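PDB 4RXT: sugar ABC transporter from Agrobacterium radiobacter, which binds arabinose and, as a periplasmic solute-binding protein, probably hands the captured sugar to an ABC-type transporter. Local coordinates for residues 91-96 with 250-255; 148-153 with 245-250. All blocks are in the same frame, centred on the assembly; numbering follows the deposited sequence.

Contact 1 (91-96 with 250-255); sequences GIDSGA and YRMGYD. With ARA (alpha-L-arabinopyranose), chain B.
Met252 sets its CG anti to its own carbonyl carbon (chi1 -70°) and runs straight on through chi2, which lays SD alongside the foot of Asp93. Asp93 CG in turn stands anti to the backbone N (chi1 -178°), carrying the carboxylate past that sulfur to the arabinose. SD rests 3.8 Å from Asp93 CB and touches CA too, so the thioether packs on the stem of the acid. The acid's two oxygens are used by the sugar: OD1 accepts from O2 at 2.5 Å and OD2 from O3, also at 2.5 Å and very short for such a bond, one carboxylate gripping two adjacent hydroxyls. Tyr18 OH is a further partner of OD1. Behind this, Ile92 packs CB to CB with Met252 at 4.2 Å, while its CG2 approaches Met252 O at 3.6 Å. Ser94 N bonds back to Ile92 O at 2.8 Å, closing a gamma turn centred on Asp93 just where the strand ends. Strand 89-92 runs between strands 66-68 and 103-106 of the parallel sheet, with helix 249-264 packed against its end and helix 17-33 touching both Ile92, through Val22, and Met252, through Tyr18.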
ATOM      1  N   GLY A  91       3.436 -13.737  -5.006  1.00 13.93           N
ATOM      2  CA  GLY A  91       3.010 -12.672  -4.086  1.00 11.76           C
ATOM      3  C   GLY A  91       3.205 -11.279  -4.636  1.00 12.19           C
ATOM      4  O   GLY A  91       4.122 -11.016  -5.427  1.00 13.81           O
ATOM      5  N   ILE A  92       2.303 -10.388  -4.217  1.00 12.33           N
ATOM      6  CA  ILE A  92       2.454  -8.961  -4.510  1.00 12.60           C
ATOM      7  C   ILE A  92       2.189  -8.114  -3.253  1.00 11.71           C
ATOM      8  O   ILE A  92       1.467  -8.530  -2.325  1.00 15.03           O
ATOM      9  CB  ILE A  92       1.581  -8.485  -5.698  1.00 14.47           C
ATOM     10  CG1 ILE A  92       0.095  -8.671  -5.419  1.00 12.82           C
ATOM     11  CG2 ILE A  92       1.994  -9.199  -6.979  1.00 14.52           C
ATOM     12  CD1 ILE A  92      -0.796  -7.906  -6.397  1.00 15.19           C
ATOM     13  N   ASP A  93       2.801  -6.930  -3.242  1.00 12.20           N
ATOM     14  CA  ASP A  93       2.422  -5.809  -2.349  1.00 11.72           C
ATOM     15  C   ASP A  93       2.820  -5.890  -0.874  1.00 13.74           C
ATOM     16  O   ASP A  93       3.227  -4.878  -0.321  1.00 13.62           O
ATOM     17  CB  ASP A  93       0.930  -5.451  -2.517  1.00 11.68           C
ATOM     18  CG  ASP A  93       0.515  -4.266  -1.650  1.00 14.61           C
ATOM     19  OD1 ASP A  93       0.731  -3.117  -2.102  1.00 15.11           O
ATOM     20  OD2 ASP A  93       0.022  -4.502  -0.522  1.00 14.27           O
ATOM     21  N   SER A  94       2.643  -7.052  -0.239  1.00 11.75           N
ATOM     22  CA  SER A  94       2.615  -7.117   1.213  1.00 13.35           C
ATOM     23  C   SER A  94       2.981  -8.539   1.597  1.00 14.33           C
ATOM     24  O   SER A  94       2.428  -9.478   1.077  1.00 16.86           O
ATOM     25  CB  SER A  94       1.200  -6.757   1.723  1.00 14.82           C
ATOM     26  OG  SER A  94       1.134  -6.584   3.126  1.00 13.92           O
ATOM     27  N   GLY A  95       3.942  -8.694   2.495  1.00 15.76           N
ATOM     28  CA  GLY A  95       4.514 -10.013   2.769  1.00 15.95           C
ATOM     29  C   GLY A  95       3.654 -10.929   3.615  1.00 14.51           C
ATOM     30  O   GLY A  95       2.675 -10.510   4.232  1.00 17.74           O
ATOM     31  N   ALA A  96       4.038 -12.203   3.608  1.00 17.06           N
ATOM     32  CA  ALA A  96       3.422 -13.189   4.481  1.00 16.40           C
ATOM     33  C   ALA A  96       4.516 -14.064   5.076  1.00 13.43           C
ATOM     34  O   ALA A  96       5.640 -14.215   4.522  1.00 16.97           O
ATOM     35  CB  ALA A  96       2.374 -14.044   3.758  1.00 21.32           C
ATOM     36  N   TYR A 250      -0.372  -0.980 -10.766  1.00 12.90           N
ATOM     37  CA  TYR A 250      -0.693  -1.520 -12.100  1.00 16.07           C
ATOM     38  C   TYR A 250       0.318  -2.583 -12.507  1.00 14.54           C
ATOM     39  O   TYR A 250      -0.047  -3.678 -12.943  1.00 14.98           O
ATOM     40  CB  TYR A 250      -0.748  -0.417 -13.142  1.00 17.55           C
ATOM     41  CG  TYR A 250      -1.282  -0.878 -14.482  1.00 14.91           C
ATOM     42  CD1 TYR A 250      -2.632  -0.839 -14.735  1.00 16.74           C
ATOM     43  CD2 TYR A 250      -0.422  -1.367 -15.469  1.00 20.67           C
ATOM     44  CE1 TYR A 250      -3.149  -1.232 -15.977  1.00 18.48           C
ATOM     45  CE2 TYR A 250      -0.901  -1.787 -16.699  1.00 23.07           C
ATOM     46  CZ  TYR A 250      -2.261  -1.726 -16.963  1.00 19.86           C
ATOM     47  OH  TYR A 250      -2.718  -2.130 -18.196  1.00 24.72           O
ATOM     48  N   ARG A 251       1.601  -2.274 -12.315  1.00 14.67           N
ATOM     49  CA  ARG A 251       2.657  -3.238 -12.649  1.00 15.94           C
ATOM     50  C   ARG A 251       2.608  -4.478 -11.774  1.00 13.88           C
ATOM     51  O   ARG A 251       2.835  -5.565 -12.262  1.00 15.11           O
ATOM     52  CB  ARG A 251       4.038  -2.577 -12.583  1.00 19.48           C
ATOM     53  CG  ARG A 251       5.175  -3.545 -12.854  1.00 18.51           C
ATOM     54  CD  ARG A 251       6.513  -2.903 -12.681  1.00 22.41           C
ATOM     55  NE  ARG A 251       7.566  -3.848 -13.000  1.00 23.33           N
ATOM     56  CZ  ARG A 251       8.855  -3.619 -12.780  1.00 24.71           C
ATOM     57  NH1 ARG A 251       9.250  -2.474 -12.235  1.00 30.46           N
ATOM     58  NH2 ARG A 251       9.749  -4.523 -13.129  1.00 26.36           N
ATOM     59  N   MET A 252       2.355  -4.304 -10.469  1.00 15.29           N
ATOM     60  CA  MET A 252       2.186  -5.467  -9.591  1.00 16.12           C
ATOM     61  C   MET A 252       1.128  -6.441 -10.155  1.00 13.83           C
ATOM     62  O   MET A 252       1.334  -7.671 -10.171  1.00 15.72           O
ATOM     63  CB  MET A 252       1.867  -5.069  -8.135  1.00 14.80           C
ATOM     64  CG  MET A 252       3.015  -4.426  -7.343  1.00 17.51           C
ATOM     65  SD  MET A 252       2.380  -3.951  -5.671  1.00 12.57           S
ATOM     66  CE  MET A 252       3.040  -2.281  -5.553  1.00 19.40           C
ATOM     67  N   GLY A 253       0.002  -5.916 -10.633  1.00 14.02           N
ATOM     68  CA  GLY A 253      -1.045  -6.734 -11.238  1.00 15.91           C
ATOM     69  C   GLY A 253      -0.624  -7.356 -12.564  1.00 13.57           C
ATOM     70  O   GLY A 253      -0.764  -8.560 -12.772  1.00 15.10           O
ATOM     71  N   TYR A 254      -0.065  -6.519 -13.433  1.00 13.55           N
ATOM     72  CA  TYR A 254       0.311  -6.943 -14.777  1.00 13.51           C
ATOM     73  C   TYR A 254       1.438  -7.968 -14.740  1.00 15.46           C
ATOM     74  O   TYR A 254       1.325  -9.074 -15.295  1.00 16.06           O
ATOM     75  CB  TYR A 254       0.686  -5.735 -15.648  1.00 16.41           C
ATOM     76  CG  TYR A 254       0.794  -6.105 -17.113  1.00 19.92           C
ATOM     77  CD1 TYR A 254       1.924  -6.739 -17.607  1.00 18.13           C
ATOM     78  CD2 TYR A 254      -0.277  -5.894 -17.982  1.00 18.30           C
ATOM     79  CE1 TYR A 254       2.002  -7.115 -18.938  1.00 17.83           C
ATOM     80  CE2 TYR A 254      -0.207  -6.249 -19.320  1.00 23.62           C
ATOM     81  CZ  TYR A 254       0.929  -6.858 -19.795  1.00 19.77           C
ATOM     82  OH  TYR A 254       0.942  -7.228 -21.121  1.00 24.02           O
ATOM     83  N   ASP A 255       2.555  -7.556 -14.145  1.00 15.10           N
ATOM     84  CA  ASP A 255       3.728  -8.376 -14.103  1.00 16.32           C
ATOM     85  C   ASP A 255       3.515  -9.522 -13.115  1.00 15.36           C
ATOM     86  O   ASP A 255       4.184 -10.546 -13.227  1.00 16.76           O
ATOM     87  CB  ASP A 255       4.976  -7.581 -13.773  1.00 17.03           C
ATOM     88  CG  ASP A 255       5.506  -6.807 -14.964  1.00 20.61           C
ATOM     89  OD1 ASP A 255       5.021  -7.012 -16.102  1.00 43.22           O
ATOM     90  OD2 ASP A 255       6.440  -6.017 -14.772  1.00 29.63           O
TER
HETATM   91  C1  ARA B 401      -1.655   0.316  -0.245  1.00 14.51           C
HETATM   92  C2  ARA B 401      -0.791  -0.799   0.376  1.00 21.84           C
HETATM   93  C3  ARA B 401      -1.656  -2.020   0.637  1.00 26.15           C
HETATM   94  C4  ARA B 401      -2.916  -1.660   1.443  1.00 25.71           C
HETATM   95  C5  ARA B 401      -3.150  -0.208   1.465  1.00 17.84           C
HETATM   96  O1  ARA B 401      -0.776   1.346   0.190  1.00 15.13           O
HETATM   97  O2  ARA B 401       0.273  -1.178  -0.518  1.00 15.75           O
HETATM   98  O3  ARA B 401      -0.835  -3.028   1.251  1.00 21.89           O
HETATM   99  O4  ARA B 401      -2.773  -1.908   2.844  1.00 34.06           O
HETATM  100  O5  ARA B 401      -2.998   0.458   0.200  1.00 22.23           O

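Contact 2 (148-153 with 245-250); sequences EQRRTG and VVQDPY. With ARA (alpha-L-arabinopyranose), chain B.
Arg150 NH2 and Gln247 OE1 come within 3.2 Å of each other yet form no hydrogen bond, because the angle is poor; what joins the two side chains is a shared sugar hydroxyl, O2, to which both donate. This is the ligand cleft of a type I periplasmic binding protein, where helix 145-161 faces the connection that leaves strand 243-246 of the same lobe and leads to helix 249-264 on the other. The side chains arrive from opposite directions, the arginine extended from CG to NE and the glutamine stretched out beyond CG, and their guanidinium and amide planes stand 84° apart. Arg150 NH2 is also 3.3 Å from Gln247 NE2, a meeting of two donors that both turn to the arabinose. NH1 of Arg150 gives a nearly straight bond to O1 (2.9 Å, 165°), which lies at the edge of the guanidinium, near its plane. NH2 of Arg150 reaches O2, also at 2.9 Å. Gln247 NE2 supplies a second donor to O2, at 3.1 Å and 170°, so this one hydroxyl is gripped by both residues. Further bonds fix each group: Asn109 OD1 holds Arg150 NE and Ser200 O takes NH1, while Phe226 makes a cation-pi contact with the arginine. On the amide, Thr107 OG1 bonds to OE1 and Asp227 OD1 to NE2, which settles which way round the amide sits. Beyond Gln247, Asp248 is the N-cap of helix 249-264, its OD1 accepting from Arg251 N. In the arginine's own helix, Glu148 O receives Thr152 N at 3.0 Å and Thr152 OG1 at 3.1 Å, from opposite faces of its carbonyl plane.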
ATOM      1  N   GLU A 148       3.425  -2.504   8.341  1.00 12.55           N
ATOM      2  CA  GLU A 148       4.387  -2.620   9.455  1.00 12.61           C
ATOM      3  C   GLU A 148       5.805  -2.215   9.014  1.00 10.93           C
ATOM      4  O   GLU A 148       6.568  -1.565   9.759  1.00 14.87           O
ATOM      5  CB  GLU A 148       4.351  -4.006  10.061  1.00 14.50           C
ATOM      6  CG  GLU A 148       3.026  -4.316  10.741  1.00 16.44           C
ATOM      7  CD  GLU A 148       2.615  -3.348  11.861  1.00 27.04           C
ATOM      8  OE1 GLU A 148       3.485  -2.749  12.550  1.00 25.65           O
ATOM      9  OE2 GLU A 148       1.393  -3.223  12.103  1.00 27.15           O
ATOM     10  N   GLN A 149       6.157  -2.568   7.784  1.00 13.74           N
ATOM     11  CA  GLN A 149       7.457  -2.138   7.249  1.00 12.49           C
ATOM     12  C   GLN A 149       7.546  -0.620   7.048  1.00 11.93           C
ATOM     13  O   GLN A 149       8.570  -0.010   7.309  1.00 12.44           O
ATOM     14  CB  GLN A 149       7.812  -2.882   5.974  1.00 13.70           C
ATOM     15  CG  GLN A 149       8.112  -4.329   6.265  1.00 15.93           C
ATOM     16  CD  GLN A 149       8.496  -5.096   5.035  1.00 21.42           C
ATOM     17  OE1 GLN A 149       7.943  -4.872   3.985  1.00 26.07           O
ATOM     18  NE2 GLN A 149       9.446  -6.010   5.158  1.00 37.52           N
ATOM     19  N   ARG A 150       6.471  -0.009   6.543  1.00 12.43           N
ATOM     20  CA  ARG A 150       6.443   1.468   6.390  1.00 13.72           C
ATOM     21  C   ARG A 150       6.597   2.124   7.753  1.00 11.26           C
ATOM     22  O   ARG A 150       7.348   3.096   7.928  1.00 12.13           O
ATOM     23  CB  ARG A 150       5.162   1.927   5.711  1.00 13.38           C
ATOM     24  CG  ARG A 150       5.073   1.423   4.309  1.00 12.33           C
ATOM     25  CD  ARG A 150       3.725   1.703   3.695  1.00 13.13           C
ATOM     26  NE  ARG A 150       3.597   0.914   2.477  1.00 12.52           N
ATOM     27  CZ  ARG A 150       2.507   0.744   1.762  1.00 14.38           C
ATOM     28  NH1 ARG A 150       1.386   1.413   2.052  1.00 12.83           N
ATOM     29  NH2 ARG A 150       2.586  -0.056   0.725  1.00 14.50           N
ATOM     30  N   ARG A 151       5.906   1.583   8.739  1.00 11.43           N
ATOM     31  CA  ARG A 151       5.996   2.115  10.090  1.00 12.16           C
ATOM     32  C   ARG A 151       7.440   2.046  10.617  1.00 13.51           C
ATOM     33  O   ARG A 151       7.973   3.019  11.123  1.00 13.78           O
ATOM     34  CB  ARG A 151       5.033   1.371  11.011  1.00 12.22           C
ATOM     35  CG  ARG A 151       5.204   1.646  12.498  1.00 13.53           C
ATOM     36  CD  ARG A 151       4.130   0.959  13.322  1.00 17.78           C
ATOM     37  NE  ARG A 151       4.298   1.213  14.748  1.00 17.59           N
ATOM     38  CZ  ARG A 151       5.232   0.649  15.505  1.00 18.14           C
ATOM     39  NH1 ARG A 151       6.068  -0.235  14.992  1.00 27.48           N
ATOM     40  NH2 ARG A 151       5.313   0.982  16.769  1.00 33.34           N
ATOM     41  N   THR A 152       8.059   0.895  10.447  1.00 12.77           N
ATOM     42  CA  THR A 152       9.456   0.696  10.883  1.00 13.99           C
ATOM     43  C   THR A 152      10.392   1.667  10.154  1.00 13.62           C
ATOM     44  O   THR A 152      11.234   2.335  10.754  1.00 14.63           O
ATOM     45  CB  THR A 152       9.859  -0.770  10.652  1.00 14.57           C
ATOM     46  OG1 THR A 152       9.086  -1.603  11.527  1.00 19.56           O
ATOM     47  CG2 THR A 152      11.327  -0.985  10.993  1.00 19.19           C
ATOM     48  N   GLY A 153      10.250   1.746   8.838  1.00 11.94           N
ATOM     49  CA  GLY A 153      11.152   2.556   8.063  1.00 13.64           C
ATOM     50  C   GLY A 153      11.028   4.013   8.499  1.00 12.88           C
ATOM     51  O   GLY A 153      12.031   4.730   8.665  1.00 15.37           O
ATOM     52  N   VAL A 245       3.599   9.205  -1.117  1.00 11.80           N
ATOM     53  CA  VAL A 245       4.514   8.174  -1.654  1.00 12.51           C
ATOM     54  C   VAL A 245       3.710   7.248  -2.551  1.00 13.47           C
ATOM     55  O   VAL A 245       2.821   6.547  -2.088  1.00 12.25           O
ATOM     56  CB  VAL A 245       5.233   7.375  -0.570  1.00 12.74           C
ATOM     57  CG1 VAL A 245       6.242   6.402  -1.194  1.00 17.34           C
ATOM     58  CG2 VAL A 245       5.944   8.312   0.422  1.00 14.45           C
ATOM     59  N   VAL A 246       4.060   7.239  -3.831  1.00 12.31           N
ATOM     60  CA  VAL A 246       3.279   6.539  -4.852  1.00 12.75           C
ATOM     61  C   VAL A 246       4.040   5.285  -5.304  1.00 11.96           C
ATOM     62  O   VAL A 246       5.258   5.302  -5.468  1.00 14.54           O
ATOM     63  CB  VAL A 246       2.949   7.467  -6.044  1.00 14.99           C
ATOM     64  CG1 VAL A 246       2.224   6.756  -7.199  1.00 21.66           C
ATOM     65  CG2 VAL A 246       2.086   8.611  -5.533  1.00 17.65           C
ATOM     66  N   GLN A 247       3.289   4.193  -5.395  1.00 14.76           N
ATOM     67  CA  GLN A 247       3.783   2.885  -5.768  1.00 13.31           C
ATOM     68  C   GLN A 247       3.406   2.591  -7.214  1.00 13.10           C
ATOM     69  O   GLN A 247       2.915   3.470  -7.907  1.00 14.26           O
ATOM     70  CB  GLN A 247       3.113   1.862  -4.852  1.00 11.81           C
ATOM     71  CG  GLN A 247       3.301   2.085  -3.359  1.00 13.85           C
ATOM     72  CD  GLN A 247       2.680   0.958  -2.561  1.00 12.23           C
ATOM     73  OE1 GLN A 247       3.278  -0.120  -2.368  1.00 14.74           O
ATOM     74  NE2 GLN A 247       1.444   1.170  -2.124  1.00 14.37           N
ATOM     75  N   ASP A 248       3.621   1.360  -7.673  1.00 12.39           N
ATOM     76  CA  ASP A 248       3.213   0.915  -9.022  1.00 13.31           C
ATOM     77  C   ASP A 248       2.275  -0.294  -8.951  1.00 12.90           C
ATOM     78  O   ASP A 248       2.627  -1.401  -9.372  1.00 15.55           O
ATOM     79  CB  ASP A 248       4.413   0.626  -9.945  1.00 16.33           C
ATOM     80  CG  ASP A 248       4.052   0.664 -11.432  1.00 15.54           C
ATOM     81  OD1 ASP A 248       2.854   0.689 -11.779  1.00 18.53           O
ATOM     82  OD2 ASP A 248       5.020   0.619 -12.235  1.00 17.51           O
ATOM     83  N   PRO A 249       1.051  -0.081  -8.447  1.00 12.22           N
ATOM     84  CA  PRO A 249       0.119  -1.183  -8.354  1.00 14.14           C
ATOM     85  C   PRO A 249      -0.256  -1.795  -9.708  1.00 14.14           C
ATOM     86  O   PRO A 249      -0.458  -2.997  -9.773  1.00 14.45           O
ATOM     87  CB  PRO A 249      -1.122  -0.562  -7.680  1.00 13.70           C
ATOM     88  CG  PRO A 249      -0.982   0.930  -7.893  1.00 13.60           C
ATOM     89  CD  PRO A 249       0.523   1.119  -7.797  1.00 13.10           C
ATOM     90  N   TYR A 250      -0.372  -0.980 -10.766  1.00 12.90           N
ATOM     91  CA  TYR A 250      -0.693  -1.520 -12.100  1.00 16.07           C
ATOM     92  C   TYR A 250       0.318  -2.583 -12.507  1.00 14.54           C
ATOM     93  O   TYR A 250      -0.047  -3.678 -12.943  1.00 14.98           O
ATOM     94  CB  TYR A 250      -0.748  -0.417 -13.142  1.00 17.55           C
ATOM     95  CG  TYR A 250      -1.282  -0.878 -14.482  1.00 14.91           C
ATOM     96  CD1 TYR A 250      -2.632  -0.839 -14.735  1.00 16.74           C
ATOM     97  CD2 TYR A 250      -0.422  -1.367 -15.469  1.00 20.67           C
ATOM     98  CE1 TYR A 250      -3.149  -1.232 -15.977  1.00 18.48           C
ATOM     99  CE2 TYR A 250      -0.901  -1.787 -16.699  1.00 23.07           C
ATOM    100  CZ  TYR A 250      -2.261  -1.726 -16.963  1.00 19.86           C
ATOM    101  OH  TYR A 250      -2.718  -2.130 -18.196  1.00 24.72           O
TER
HETATM  102  C1  ARA B 401      -1.655   0.316  -0.245  1.00 14.51           C
HETATM  103  C2  ARA B 401      -0.791  -0.799   0.376  1.00 21.84           C
HETATM  104  C3  ARA B 401      -1.656  -2.020   0.637  1.00 26.15           C
HETATM  105  C4  ARA B 401      -2.916  -1.660   1.443  1.00 25.71           C
HETATM  106  C5  ARA B 401      -3.150  -0.208   1.465  1.00 17.84           C
HETATM  107  O1  ARA B 401      -0.776   1.346   0.190  1.00 15.13           O
HETATM  108  O2  ARA B 401       0.273  -1.178  -0.518  1.00 15.75           O
HETATM  109  O3  ARA B 401      -0.835  -3.028   1.251  1.00 21.89           O
HETATM  110  O4  ARA B 401      -2.773  -1.908   2.844  1.00 34.06           O
HETATM  111  O5  ARA B 401      -2.998   0.458   0.200  1.00 22.23           O

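Both contacts are buried, and both end at the same arabinose. Contact 1 belongs to one lobe and is largely apolar packing of a strand end on a helix, with a single acid reaching the ligand; contact 2 lies nearer the centre of the chain, where the other lobe and the connection between the lobes line the cleft, and is purely polar, with the sugar as intermediary. They share Tyr250 and helix 249-264, and contact 2 is nested inside the chain loop that contact 1 closes. They also touch directly: Gln247 OE1 packs 3.9 Å from Met252 CE. Their roles at O2 are complementary, since this hydroxyl donates in contact 1 and accepts in contact 2.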